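Local coordinates for receptor-type tyrosine-protein phosphatase C (PDB 5FN8), which dephosphorylates phosphotyrosine in proteins and is probably required for T-cell activation through the antigen receptor, the present piece being two extracellular fibronectin type III domains, at residues 96-101 against 167-172. Residues are numbered along the deposited sequence; the frame is centred on the assembly and turned at random.
Sequences ARPGKV and VYFYNG. With NAG (2-acetamido-2-deoxy-beta-D-glucopyranose), chain H; NAG (2-acetamido-2-deoxy-beta-D-glucopyranose), chain G.
Val167 meets Val101 in the core of the second fibronectin type III domain, where the loop leading into its first strand, 104-108, packs against the end of strand 162-170. Compact branched side chains suit this buried site: with chi1 at -179°, Val167 CG1 is turned toward Val101 and touches both its methyls, CG1 and CG2, at 4.0 Å. The two side chains run roughly at right angles, with Cys118 touching both. Next along the strand, the CB of Phe169 points the same way. A water joins the backbones here, donating to Gly99 O at 2.9 Å and accepting from Phe169 N. Pro98 CG lies at the edge of the Phe169 ring, in its plane, and Pro98 CB comes within 3.5 Å of Phe169 CD2; the ring also stacks edge-to-face with Tyr131. The CB of Tyr170 points away from the loop, and its ring carries the acetamido group of an N-linked sugar over one face and Gly172 N over the opposite one. Past the strand end, Asn171 has an amide able to accept and donate: OD1 takes the backbone N-H groups of Glu173 and Tyr174, while ND2 reaches Ile124 O and Ala96 O. ND2 approaches Ala96 O at 2.7 Å nearly along the carbonyl axis (176°), close to the Asn171 amide plane, though the N-H...O angle is bent to 141°.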
loop_
_atom_site.group_PDB
_atom_site.type_symbol
_atom_site.label_atom_id
_atom_site.label_comp_id
_atom_site.label_asym_id
_atom_site.label_seq_id
_atom_site.Cartn_x
_atom_site.Cartn_y
_atom_site.Cartn_z
ATOM N N ALA B 96 -8.578 11.266 0.844
ATOM C CA ALA B 96 -8.981 11.355 -0.555
ATOM C C ALA B 96 -10.083 10.303 -0.827
ATOM O O ALA B 96 -10.444 9.523 0.067
ATOM C CB ALA B 96 -7.766 11.121 -1.458
ATOM N N ARG B 97 -10.641 10.292 -2.059
ATOM C CA ARG B 97 -11.641 9.309 -2.458
ATOM C C ARG B 97 -10.946 7.953 -2.469
ATOM O O ARG B 97 -9.813 7.846 -2.959
ATOM C CB ARG B 97 -12.179 9.596 -3.862
ATOM C CG ARG B 97 -12.990 10.874 -3.967
ATOM C CD ARG B 97 -13.428 11.093 -5.391
ATOM N NE ARG B 97 -14.698 10.418 -5.663
ATOM C CZ ARG B 97 -14.885 9.435 -6.544
ATOM N NH1 ARG B 97 -13.869 8.983 -7.273
ATOM N NH2 ARG B 97 -16.086 8.899 -6.703
ATOM N N PRO B 98 -11.561 6.910 -1.868
ATOM C CA PRO B 98 -10.934 5.580 -1.924
ATOM C C PRO B 98 -11.055 5.036 -3.368
ATOM O O PRO B 98 -11.692 5.658 -4.244
ATOM C CB PRO B 98 -11.830 4.760 -0.974
ATOM C CG PRO B 98 -13.162 5.392 -1.053
ATOM C CD PRO B 98 -12.902 6.854 -1.238
ATOM N N GLY B 99 -10.535 3.837 -3.586
ATOM C CA GLY B 99 -10.700 3.175 -4.867
ATOM C C GLY B 99 -11.967 2.338 -4.879
ATOM O O GLY B 99 -12.775 2.402 -3.953
ATOM N N LYS B 100 -12.152 1.557 -5.938
ATOM C CA LYS B 100 -13.300 0.678 -6.090
ATOM C C LYS B 100 -13.041 -0.637 -5.377
ATOM O O LYS B 100 -11.913 -1.029 -5.202
ATOM C CB LYS B 100 -13.615 0.440 -7.565
ATOM C CG LYS B 100 -13.979 1.687 -8.355
ATOM C CD LYS B 100 -13.990 1.401 -9.855
ATOM C CE LYS B 100 -15.175 0.580 -10.298
ATOM N NZ LYS B 100 -15.004 0.033 -11.672
ATOM N N VAL B 101 -14.089 -1.314 -4.969
ATOM C CA VAL B 101 -14.004 -2.600 -4.296
ATOM C C VAL B 101 -13.494 -3.657 -5.297
ATOM O O VAL B 101 -13.690 -3.526 -6.517
ATOM C CB VAL B 101 -15.368 -2.999 -3.630
ATOM C CG1 VAL B 101 -15.787 -1.988 -2.562
ATOM C CG2 VAL B 101 -16.494 -3.250 -4.664
ATOM N N VAL B 167 -21.949 -1.206 -5.332
ATOM C CA VAL B 167 -21.181 -1.216 -4.092
ATOM C C VAL B 167 -20.169 -0.082 -4.132
ATOM O O VAL B 167 -19.416 -0.008 -5.090
ATOM C CB VAL B 167 -20.484 -2.565 -3.750
ATOM C CG1 VAL B 167 -19.725 -2.459 -2.411
ATOM C CG2 VAL B 167 -21.490 -3.697 -3.684
ATOM N N TYR B 168 -20.207 0.831 -3.138
ATOM C CA TYR B 168 -19.246 1.938 -2.978
ATOM C C TYR B 168 -18.518 1.696 -1.668
ATOM O O TYR B 168 -19.107 1.184 -0.707
ATOM C CB TYR B 168 -19.936 3.304 -2.788
ATOM C CG TYR B 168 -20.981 3.673 -3.809
ATOM C CD1 TYR B 168 -22.229 3.041 -3.821
ATOM C CD2 TYR B 168 -20.756 4.696 -4.726
ATOM C CE1 TYR B 168 -23.203 3.391 -4.756
ATOM C CE2 TYR B 168 -21.732 5.068 -5.650
ATOM C CZ TYR B 168 -22.952 4.415 -5.659
ATOM O OH TYR B 168 -23.895 4.831 -6.556
ATOM N N PHE B 169 -17.265 2.121 -1.615
ATOM C CA PHE B 169 -16.478 2.088 -0.386
ATOM C C PHE B 169 -16.547 3.464 0.228
ATOM O O PHE B 169 -16.421 4.462 -0.488
ATOM C CB PHE B 169 -15.014 1.735 -0.665
ATOM C CG PHE B 169 -14.220 1.463 0.593
ATOM C CD1 PHE B 169 -14.292 0.229 1.228
ATOM C CD2 PHE B 169 -13.327 2.405 1.090
ATOM C CE1 PHE B 169 -13.510 -0.042 2.358
ATOM C CE2 PHE B 169 -12.573 2.138 2.222
ATOM C CZ PHE B 169 -12.664 0.911 2.837
ATOM N N TYR B 170 -16.739 3.509 1.543
ATOM C CA TYR B 170 -16.746 4.728 2.339
ATOM C C TYR B 170 -15.576 4.675 3.333
ATOM O O TYR B 170 -15.445 3.706 4.080
ATOM C CB TYR B 170 -18.096 4.892 3.062
ATOM C CG TYR B 170 -18.160 6.133 3.921
ATOM C CD1 TYR B 170 -18.103 7.401 3.351
ATOM C CD2 TYR B 170 -18.296 6.043 5.308
ATOM C CE1 TYR B 170 -18.131 8.549 4.138
ATOM C CE2 TYR B 170 -18.330 7.186 6.107
ATOM C CZ TYR B 170 -18.274 8.439 5.514
ATOM O OH TYR B 170 -18.358 9.576 6.291
ATOM N N ASN B 171 -14.724 5.689 3.324
ATOM C CA ASN B 171 -13.525 5.714 4.170
ATOM C C ASN B 171 -13.603 6.639 5.398
ATOM O O ASN B 171 -12.596 6.922 5.998
ATOM C CB ASN B 171 -12.253 5.988 3.311
ATOM C CG ASN B 171 -12.121 7.414 2.837
ATOM O OD1 ASN B 171 -12.821 8.317 3.290
ATOM N ND2 ASN B 171 -11.220 7.658 1.906
ATOM N N GLY B 172 -14.799 7.061 5.782
ATOM C CA GLY B 172 -15.003 7.953 6.919
ATOM C C GLY B 172 -15.107 9.398 6.497
ATOM O O GLY B 172 -15.524 10.249 7.280
HETATM C C1 NAG H . -6.981 15.327 -4.265
HETATM C C2 NAG H . -8.082 14.528 -4.964
HETATM C C3 NAG H . -8.436 15.199 -6.292
HETATM C C4 NAG H . -8.853 16.649 -6.057
HETATM C C5 NAG H . -7.767 17.394 -5.282
HETATM C C6 NAG H . -8.179 18.786 -4.859
HETATM C C7 NAG H . -8.663 12.129 -4.739
HETATM C C8 NAG H . -8.318 10.737 -5.180
HETATM N N2 NAG H . -7.818 13.108 -5.153
HETATM O O3 NAG H . -9.509 14.497 -6.913
HETATM O O4 NAG H . -9.095 17.310 -7.296
HETATM O O5 NAG H . -7.439 16.675 -4.081
HETATM O O6 NAG H . -9.466 18.807 -4.253
HETATM O O7 NAG H . -9.649 12.363 -4.039
HETATM C C1 NAG G . -22.326 4.482 7.181
HETATM C C2 NAG G . -22.385 5.952 6.757
HETATM C C3 NAG G . -21.514 6.840 7.651
HETATM C C4 NAG G . -21.706 6.516 9.129
HETATM C C5 NAG G . -21.530 5.024 9.402
HETATM C C6 NAG G . -21.815 4.651 10.842
HETATM C C7 NAG G . -21.922 7.068 4.564
HETATM C C8 NAG G . -21.602 6.810 3.125
HETATM N N2 NAG G . -21.920 5.981 5.375
HETATM O O3 NAG G . -21.896 8.201 7.469
HETATM O O4 NAG G . -20.763 7.264 9.892
HETATM O O5 NAG G . -22.455 4.281 8.596
HETATM O O6 NAG G . -21.598 3.271 11.101
HETATM O O7 NAG G . -22.147 8.203 4.977
HETATM O O HOH W 1 -15.578 2.959 -3.910
#